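Local coordinates for periplasmic protein TorT (Vibrio parahaemolyticus, PDB 3O1I), which probably serves as a periplasmic solute-binding protein that senses a small ligand, as TorT proteins do for trimethylamine N-oxide together with the TorS sensor kinase, at residues G135-L141 with D166-S172; A127-G133 with A161-I167. One frame throughout, in Å; residues are numbered along the deposited sequence.

Contact 1 (G135-L141 with D166-S172); sequences GKTNIAL and DIHIVDS
Backbone hydrogen bonds join T137 to D166 and H168, and I139 to H168 and V170, the alternation expected of parallel strands; H168 N to T137 O measures 2.7 Å. After V170, whose backbone angles are helical, one extra residue in 167-172 shifts the register, and L141 N meets D171 O instead. That bond is the straightest, 174° at the hydrogen. The segment axes of 137-141 and 167-172 diverge by 41°, a strong twist. Apolar contacts gather on the face of T137, I139 and L141. With I139 CG1 anti to the backbone N (chi1 -169°), CG2 is left between that N and the carbonyl carbon, where it touches I167 CG2 and I169 CG1, while L141 CD1 meets I169 CD1 at 3.7 Å. F158 and Y159 of helix 152-163 pack against this side. At its far end S172 OG bonds to L141 O from above the carbonyl plane. N138 and H168 share the other face. From the preceding loop the extended K136 chain comes alongside H168, CE 3.7 Å from H168 CB; at the register shift V170 CG2 meets N138 CB. Strands 137-142 and 167-172, linked through helix 152-163, make a beta-alpha-beta crossover in the Rossmann-like lobe of a periplasmic binding protein.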
ATOM      1  N   GLY D 135       5.306 -33.788 -38.579  1.00 83.48           N
ATOM      2  CA  GLY D 135       6.540 -33.573 -37.842  1.00 82.13           C
ATOM      3  C   GLY D 135       6.260 -33.242 -36.386  1.00 81.56           C
ATOM      4  O   GLY D 135       5.620 -32.227 -36.100  1.00 81.75           O
ATOM      5  N   LYS D 136       6.728 -34.087 -35.469  1.00 80.28           N
ATOM      6  CA  LYS D 136       6.511 -33.869 -34.042  1.00 79.54           C
ATOM      7  C   LYS D 136       6.612 -32.404 -33.650  1.00 79.39           C
ATOM      8  O   LYS D 136       7.647 -31.770 -33.840  1.00 79.98           O
ATOM      9  CB  LYS D 136       7.511 -34.673 -33.212  1.00 79.84           C
ATOM     10  CG  LYS D 136       7.471 -34.322 -31.731  1.00 79.87           C
ATOM     11  CD  LYS D 136       8.148 -35.374 -30.872  1.00 80.05           C
ATOM     12  CE  LYS D 136       8.030 -35.019 -29.397  1.00 79.56           C
ATOM     13  NZ  LYS D 136       8.562 -36.106 -28.539  1.00 79.81           N
ATOM     14  N   THR D 137       5.530 -31.874 -33.091  1.00 78.62           N
ATOM     15  CA  THR D 137       5.485 -30.480 -32.677  1.00 77.68           C
ATOM     16  C   THR D 137       5.293 -30.384 -31.165  1.00 77.44           C
ATOM     17  O   THR D 137       4.256 -30.783 -30.640  1.00 78.04           O
ATOM     18  CB  THR D 137       4.327 -29.743 -33.393  1.00 77.29           C
ATOM     19  OG1 THR D 137       4.472 -29.885 -34.812  1.00 76.53           O
ATOM     20  CG2 THR D 137       4.324 -28.265 -33.044  1.00 76.95           C
ATOM     21  N   ASN D 138       6.299 -29.863 -30.467  1.00 77.38           N
ATOM     22  CA  ASN D 138       6.224 -29.716 -29.014  1.00 76.98           C
ATOM     23  C   ASN D 138       5.480 -28.437 -28.647  1.00 75.75           C
ATOM     24  O   ASN D 138       5.816 -27.345 -29.114  1.00 75.11           O
ATOM     25  CB  ASN D 138       7.627 -29.716 -28.397  1.00 78.25           C
ATOM     26  CG  ASN D 138       8.302 -31.075 -28.494  1.00 80.40           C
ATOM     27  OD1 ASN D 138       7.737 -32.089 -28.086  1.00 81.65           O
ATOM     28  ND2 ASN D 138       9.515 -31.102 -29.034  1.00 82.71           N
ATOM     29  N   ILE D 139       4.464 -28.586 -27.803  1.00 74.11           N
ATOM     30  CA  ILE D 139       3.638 -27.459 -27.393  1.00 72.76           C
ATOM     31  C   ILE D 139       3.613 -27.290 -25.864  1.00 70.08           C
ATOM     32  O   ILE D 139       3.841 -28.246 -25.114  1.00 68.28           O
ATOM     33  CB  ILE D 139       2.193 -27.654 -27.940  1.00 74.17           C
ATOM     34  CG1 ILE D 139       1.384 -26.370 -27.767  1.00 75.54           C
ATOM     35  CG2 ILE D 139       1.515 -28.832 -27.225  1.00 75.00           C
ATOM     36  CD1 ILE D 139      -0.079 -26.509 -28.145  1.00 76.72           C
ATOM     37  N   ALA D 140       3.336 -26.069 -25.410  1.00 67.16           N
ATOM     38  CA  ALA D 140       3.286 -25.767 -23.979  1.00 65.61           C
ATOM     39  C   ALA D 140       1.912 -25.268 -23.548  1.00 63.57           C
ATOM     40  O   ALA D 140       1.407 -24.304 -24.109  1.00 63.43           O
ATOM     41  CB  ALA D 140       4.341 -24.724 -23.635  1.00 65.10           C
ATOM     42  N   LEU D 141       1.332 -25.906 -22.532  1.00 62.03           N
ATOM     43  CA  LEU D 141       0.003 -25.539 -22.033  1.00 61.15           C
ATOM     44  C   LEU D 141      -0.037 -24.602 -20.831  1.00 59.27           C
ATOM     45  O   LEU D 141       0.358 -24.981 -19.746  1.00 58.29           O
ATOM     46  CB  LEU D 141      -0.795 -26.806 -21.686  1.00 61.62           C
ATOM     47  CG  LEU D 141      -1.554 -27.509 -22.819  1.00 61.16           C
ATOM     48  CD1 LEU D 141      -2.070 -28.870 -22.351  1.00 60.48           C
ATOM     49  CD2 LEU D 141      -2.705 -26.621 -23.260  1.00 59.19           C
ATOM     50  N   ASP D 166       0.372 -35.115 -34.939  1.00 90.60           N
ATOM     51  CA  ASP D 166       1.759 -35.036 -34.496  1.00 89.14           C
ATOM     52  C   ASP D 166       2.059 -33.809 -33.636  1.00 87.07           C
ATOM     53  O   ASP D 166       2.951 -33.012 -33.929  1.00 86.63           O
ATOM     54  CB  ASP D 166       2.692 -35.103 -35.713  1.00 90.32           C
ATOM     55  CG  ASP D 166       3.404 -36.450 -35.826  1.00 90.95           C
ATOM     56  OD1 ASP D 166       2.814 -37.479 -35.427  1.00 89.07           O
ATOM     57  OD2 ASP D 166       4.553 -36.481 -36.320  1.00 91.29           O
ATOM     58  N   ILE D 167       1.298 -33.680 -32.557  1.00 84.45           N
ATOM     59  CA  ILE D 167       1.455 -32.583 -31.619  1.00 81.53           C
ATOM     60  C   ILE D 167       1.691 -33.185 -30.240  1.00 81.42           C
ATOM     61  O   ILE D 167       0.853 -33.935 -29.738  1.00 81.61           O
ATOM     62  CB  ILE D 167       0.195 -31.696 -31.612  1.00 79.01           C
ATOM     63  CG1 ILE D 167       0.181 -30.847 -32.881  1.00 76.29           C
ATOM     64  CG2 ILE D 167       0.158 -30.832 -30.364  1.00 77.95           C
ATOM     65  CD1 ILE D 167      -1.039 -30.019 -33.040  1.00 74.96           C
ATOM     66  N   HIS D 168       2.842 -32.871 -29.650  1.00 80.22           N
ATOM     67  CA  HIS D 168       3.203 -33.380 -28.330  1.00 79.14           C
ATOM     68  C   HIS D 168       3.135 -32.246 -27.314  1.00 79.08           C
ATOM     69  O   HIS D 168       3.405 -31.090 -27.644  1.00 78.38           O
ATOM     70  CB  HIS D 168       4.630 -33.944 -28.355  1.00 78.81           C
ATOM     71  CG  HIS D 168       5.036 -34.624 -27.084  1.00 78.47           C
ATOM     72  ND1 HIS D 168       4.599 -35.888 -26.749  1.00 79.60           N
ATOM     73  CD2 HIS D 168       5.826 -34.216 -26.061  1.00 78.27           C
ATOM     74  CE1 HIS D 168       5.103 -36.229 -25.576  1.00 78.61           C
ATOM     75  NE2 HIS D 168       5.850 -35.232 -25.136  1.00 78.60           N
ATOM     76  N   ILE D 169       2.762 -32.578 -26.082  1.00 79.00           N
ATOM     77  CA  ILE D 169       2.700 -31.584 -25.017  1.00 78.10           C
ATOM     78  C   ILE D 169       3.971 -31.759 -24.183  1.00 78.45           C
ATOM     79  O   ILE D 169       4.193 -32.822 -23.593  1.00 77.70           O
ATOM     80  CB  ILE D 169       1.466 -31.786 -24.110  1.00 76.61           C
ATOM     81  CG1 ILE D 169       0.192 -31.835 -24.954  1.00 76.56           C
ATOM     82  CG2 ILE D 169       1.348 -30.632 -23.128  1.00 75.81           C
ATOM     83  CD1 ILE D 169      -1.078 -32.005 -24.135  1.00 75.45           C
ATOM     84  N   VAL D 170       4.818 -30.733 -24.164  1.00 78.53           N
ATOM     85  CA  VAL D 170       6.057 -30.799 -23.399  1.00 78.33           C
ATOM     86  C   VAL D 170       5.676 -30.855 -21.934  1.00 78.14           C
ATOM     87  O   VAL D 170       6.234 -31.634 -21.162  1.00 78.37           O
ATOM     88  CB  VAL D 170       6.937 -29.563 -23.641  1.00 78.14           C
ATOM     89  CG1 VAL D 170       8.178 -29.623 -22.767  1.00 77.38           C
ATOM     90  CG2 VAL D 170       7.332 -29.496 -25.101  1.00 78.72           C
ATOM     91  N   ASP D 171       4.716 -30.017 -21.561  1.00 77.96           N
ATOM     92  CA  ASP D 171       4.225 -29.974 -20.197  1.00 78.10           C
ATOM     93  C   ASP D 171       3.109 -28.945 -20.076  1.00 76.62           C
ATOM     94  O   ASP D 171       2.686 -28.340 -21.064  1.00 75.40           O
ATOM     95  CB  ASP D 171       5.358 -29.636 -19.219  1.00 81.31           C
ATOM     96  CG  ASP D 171       5.259 -30.430 -17.911  1.00 83.84           C
ATOM     97  OD1 ASP D 171       6.016 -30.122 -16.966  1.00 84.66           O
ATOM     98  OD2 ASP D 171       4.429 -31.369 -17.831  1.00 83.31           O
ATOM     99  N   SER D 172       2.637 -28.756 -18.852  1.00 75.43           N
ATOM    100  CA  SER D 172       1.565 -27.815 -18.588  1.00 74.91           C
ATOM    101  C   SER D 172       1.811 -27.112 -17.257  1.00 74.07           C
ATOM    102  O   SER D 172       2.155 -27.753 -16.268  1.00 74.50           O
ATOM    103  CB  SER D 172       0.230 -28.558 -18.552  1.00 74.99           C
ATOM    104  OG  SER D 172      -0.857 -27.654 -18.450  1.00 76.76           O
TER

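Contact 2 (A127-G133 with A161-I167); sequences AERHPKG and AIKNSDI
K132 and D166 meet through a lysine chain that leaves with CG beside its carbonyl carbon (chi1 -179°) and then bends at CG (chi2 61°), bringing NZ back across the aspartate; the two side chains pass at a slant. On H130 the backbone sets CB toward I167 CG1, while chi1 of -75° turns the ring, whose NE2 bonds to the hydroxyl of Y197 on strand 197-200.

The charged pair is a salt bridge with NZ 2.6 Å from D166 OD1, although the position of that oxygen is uncertain, so the exact length carries little weight. The same carboxylate lies next to G133: its OD2 is 3.2 Å from G133 N, but the angle is too poor for a hydrogen bond. The backbone adds one weak bond, D166 N to H130 O at 3.4 Å.

The rest is van der Waals packing of aliphatic groups, much of it against backbone and hydroxyl atoms. The CD1 tip of I167 approaches A127 N at 3.6 Å, and the methyl of A127 faces A161 O and S165 OG. Two carbon pairs are apolar: I167 CG1 lies 3.9 Å from H130 CB, and I162 CD1 reaches more loosely toward A127 CB. S165 OG turns back to I162 O at 2.6 Å, approaching from above that carbonyl plane, which ties the serine back to the backbone of I162 and satisfies this buried hydroxyl within its own segment.

The contact thus joins the loop after helix 116-127 to the turn leading into strand 167-172. Its chemistry implies mixed cohesion: A127, I162 and I167 pack where the loop passes that turn, while a lysine would probably favour the charged form of D166 at the more exposed loop.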
ATOM      1  N   ALA D 127      -3.992 -29.238 -34.914  1.00 72.95           N
ATOM      2  CA  ALA D 127      -3.955 -30.591 -35.466  1.00 74.74           C
ATOM      3  C   ALA D 127      -4.089 -30.506 -36.987  1.00 76.26           C
ATOM      4  O   ALA D 127      -3.752 -31.442 -37.711  1.00 76.38           O
ATOM      5  CB  ALA D 127      -5.090 -31.417 -34.885  1.00 73.21           C
ATOM      6  N   GLU D 128      -4.586 -29.363 -37.451  1.00 77.59           N
ATOM      7  CA  GLU D 128      -4.805 -29.104 -38.866  1.00 78.90           C
ATOM      8  C   GLU D 128      -3.599 -28.385 -39.440  1.00 77.75           C
ATOM      9  O   GLU D 128      -3.445 -28.259 -40.650  1.00 77.96           O
ATOM     10  CB  GLU D 128      -6.060 -28.239 -39.028  1.00 82.57           C
ATOM     11  CG  GLU D 128      -6.385 -27.816 -40.458  1.00 89.13           C
ATOM     12  CD  GLU D 128      -7.669 -26.996 -40.550  1.00 91.85           C
ATOM     13  OE1 GLU D 128      -7.784 -25.982 -39.825  1.00 93.30           O
ATOM     14  OE2 GLU D 128      -8.559 -27.363 -41.351  1.00 92.34           O
ATOM     15  N   ARG D 129      -2.742 -27.916 -38.547  1.00 76.69           N
ATOM     16  CA  ARG D 129      -1.541 -27.194 -38.932  1.00 75.59           C
ATOM     17  C   ARG D 129      -0.352 -28.145 -38.796  1.00 75.77           C
ATOM     18  O   ARG D 129       0.737 -27.887 -39.303  1.00 74.47           O
ATOM     19  CB  ARG D 129      -1.371 -25.992 -38.003  1.00 74.51           C
ATOM     20  CG  ARG D 129      -0.277 -25.017 -38.386  1.00 73.62           C
ATOM     21  CD  ARG D 129       0.101 -24.148 -37.188  1.00 71.42           C
ATOM     22  NE  ARG D 129       1.009 -23.063 -37.546  1.00 68.90           N
ATOM     23  CZ  ARG D 129       0.673 -22.058 -38.345  1.00 68.71           C
ATOM     24  NH1 ARG D 129      -0.546 -22.015 -38.854  1.00 70.19           N
ATOM     25  NH2 ARG D 129       1.547 -21.104 -38.635  1.00 67.70           N
ATOM     26  N   HIS D 130      -0.582 -29.254 -38.103  1.00 76.28           N
ATOM     27  CA  HIS D 130       0.448 -30.252 -37.868  1.00 77.11           C
ATOM     28  C   HIS D 130      -0.132 -31.651 -37.867  1.00 78.12           C
ATOM     29  O   HIS D 130      -0.090 -32.367 -36.861  1.00 77.34           O
ATOM     30  CB  HIS D 130       1.146 -29.972 -36.544  1.00 77.13           C
ATOM     31  CG  HIS D 130       2.084 -28.816 -36.607  1.00 78.00           C
ATOM     32  ND1 HIS D 130       3.299 -28.887 -37.250  1.00 78.13           N
ATOM     33  CD2 HIS D 130       1.960 -27.541 -36.167  1.00 79.20           C
ATOM     34  CE1 HIS D 130       3.887 -27.704 -37.204  1.00 80.27           C
ATOM     35  NE2 HIS D 130       3.095 -26.870 -36.553  1.00 80.19           N
ATOM     36  N   PRO D 131      -0.690 -32.060 -39.011  1.00 79.26           N
ATOM     37  CA  PRO D 131      -1.291 -33.385 -39.159  1.00 79.68           C
ATOM     38  C   PRO D 131      -0.311 -34.485 -38.792  1.00 79.69           C
ATOM     39  O   PRO D 131       0.904 -34.311 -38.911  1.00 79.21           O
ATOM     40  CB  PRO D 131      -1.677 -33.417 -40.633  1.00 79.75           C
ATOM     41  CG  PRO D 131      -2.008 -31.971 -40.911  1.00 80.39           C
ATOM     42  CD  PRO D 131      -0.863 -31.265 -40.240  1.00 79.51           C
ATOM     43  N   LYS D 132      -0.848 -35.612 -38.338  1.00 79.99           N
ATOM     44  CA  LYS D 132      -0.016 -36.743 -37.965  1.00 80.73           C
ATOM     45  C   LYS D 132       1.054 -36.940 -39.026  1.00 81.34           C
ATOM     46  O   LYS D 132       0.758 -37.013 -40.219  1.00 81.42           O
ATOM     47  CB  LYS D 132      -0.858 -38.017 -37.845  1.00 80.81           C
ATOM     48  CG  LYS D 132      -0.061 -39.244 -37.427  1.00 81.27           C
ATOM     49  CD  LYS D 132       0.562 -39.033 -36.058  1.00 81.14           C
ATOM     50  CE  LYS D 132       1.594 -40.097 -35.739  1.00 81.19           C
ATOM     51  NZ  LYS D 132       2.259 -39.828 -34.432  1.00 81.68           N
ATOM     52  N   GLY D 133       2.302 -37.007 -38.582  1.00 82.10           N
ATOM     53  CA  GLY D 133       3.403 -37.202 -39.502  1.00 81.34           C
ATOM     54  C   GLY D 133       4.024 -35.897 -39.941  1.00 81.26           C
ATOM     55  O   GLY D 133       5.215 -35.842 -40.216  1.00 81.05           O
ATOM     56  N   ALA D 161      -9.352 -32.878 -29.791  1.00 87.60           N
ATOM     57  CA  ALA D 161      -8.992 -32.303 -31.077  1.00 88.25           C
ATOM     58  C   ALA D 161      -7.511 -32.434 -31.431  1.00 89.53           C
ATOM     59  O   ALA D 161      -7.133 -32.248 -32.584  1.00 90.93           O
ATOM     60  CB  ALA D 161      -9.394 -30.838 -31.107  1.00 86.16           C
ATOM     61  N   ILE D 162      -6.676 -32.766 -30.452  1.00 90.84           N
ATOM     62  CA  ILE D 162      -5.232 -32.870 -30.677  1.00 91.44           C
ATOM     63  C   ILE D 162      -4.671 -34.289 -30.639  1.00 92.42           C
ATOM     64  O   ILE D 162      -3.556 -34.521 -31.103  1.00 92.73           O
ATOM     65  CB  ILE D 162      -4.456 -32.018 -29.608  1.00 90.65           C
ATOM     66  CG1 ILE D 162      -4.715 -30.525 -29.825  1.00 90.47           C
ATOM     67  CG2 ILE D 162      -2.960 -32.297 -29.669  1.00 89.99           C
ATOM     68  CD1 ILE D 162      -4.001 -29.937 -31.019  1.00 90.14           C
ATOM     69  N   LYS D 163      -5.436 -35.246 -30.127  1.00 93.71           N
ATOM     70  CA  LYS D 163      -4.907 -36.601 -29.981  1.00 95.24           C
ATOM     71  C   LYS D 163      -4.336 -37.332 -31.189  1.00 95.78           C
ATOM     72  O   LYS D 163      -3.181 -37.766 -31.148  1.00 96.34           O
ATOM     73  CB  LYS D 163      -5.920 -37.506 -29.268  1.00 95.37           C
ATOM     74  CG  LYS D 163      -7.045 -38.071 -30.103  1.00 95.44           C
ATOM     75  CD  LYS D 163      -7.779 -39.103 -29.263  1.00 95.44           C
ATOM     76  CE  LYS D 163      -8.883 -39.795 -30.022  1.00 95.77           C
ATOM     77  NZ  LYS D 163      -9.555 -40.788 -29.141  1.00 96.10           N
ATOM     78  N   ASN D 164      -5.111 -37.483 -32.257  1.00 95.57           N
ATOM     79  CA  ASN D 164      -4.595 -38.194 -33.418  1.00 95.69           C
ATOM     80  C   ASN D 164      -3.901 -37.268 -34.408  1.00 94.78           C
ATOM     81  O   ASN D 164      -4.417 -36.976 -35.485  1.00 95.33           O
ATOM     82  CB  ASN D 164      -5.716 -38.981 -34.106  1.00 97.69           C
ATOM     83  CG  ASN D 164      -6.307 -40.070 -33.211  1.00 98.73           C
ATOM     84  OD1 ASN D 164      -5.579 -40.878 -32.629  1.00 99.07           O
ATOM     85  ND2 ASN D 164      -7.632 -40.098 -33.108  1.00 99.11           N
ATOM     86  N   SER D 165      -2.718 -36.810 -34.023  1.00 93.42           N
ATOM     87  CA  SER D 165      -1.923 -35.921 -34.854  1.00 92.20           C
ATOM     88  C   SER D 165      -0.501 -35.887 -34.302  1.00 91.72           C
ATOM     89  O   SER D 165      -0.201 -36.554 -33.311  1.00 91.98           O
ATOM     90  CB  SER D 165      -2.530 -34.517 -34.867  1.00 91.96           C
ATOM     91  OG  SER D 165      -2.716 -34.027 -33.555  1.00 91.42           O
ATOM     92  N   ASP D 166       0.372 -35.115 -34.939  1.00 90.60           N
ATOM     93  CA  ASP D 166       1.759 -35.036 -34.496  1.00 89.14           C
ATOM     94  C   ASP D 166       2.059 -33.809 -33.636  1.00 87.07           C
ATOM     95  O   ASP D 166       2.951 -33.012 -33.929  1.00 86.63           O
ATOM     96  CB  ASP D 166       2.692 -35.103 -35.713  1.00 90.32           C
ATOM     97  CG  ASP D 166       3.404 -36.450 -35.826  1.00 90.95           C
ATOM     98  OD1 ASP D 166       2.814 -37.479 -35.427  1.00 89.07           O
ATOM     99  OD2 ASP D 166       4.553 -36.481 -36.320  1.00 91.29           O
ATOM    100  N   ILE D 167       1.298 -33.680 -32.557  1.00 84.45           N
ATOM    101  CA  ILE D 167       1.455 -32.583 -31.619  1.00 81.53           C
ATOM    102  C   ILE D 167       1.691 -33.185 -30.240  1.00 81.42           C
ATOM    103  O   ILE D 167       0.853 -33.935 -29.738  1.00 81.61           O
ATOM    104  CB  ILE D 167       0.195 -31.696 -31.612  1.00 79.01           C
ATOM    105  CG1 ILE D 167       0.181 -30.847 -32.881  1.00 76.29           C
ATOM    106  CG2 ILE D 167       0.158 -30.832 -30.364  1.00 77.95           C
ATOM    107  CD1 ILE D 167      -1.039 -30.019 -33.040  1.00 74.96           C
TER

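How the contacts relate
Contact 1 is the more buried of the two, joining neighbouring strands of the four-stranded parallel sheet; contact 2 lies at the surface, where two connecting loops meet beside that sheet. Their centres are about 10 Å apart and D166 and I167 belong to both, as the turn runs into strand 167-172. D166 accordingly divides its roles: its carbonyl serves the sheet, its carboxylate the loop lysine. Parallel-strand backbone bonding, interrupted by a register shift at V170, and branched aliphatic packing dominate contact 1, whereas contact 2 has no strand pairing and relies on one salt bridge, one weak backbone bond and van der Waals packing of a few aliphatic groups.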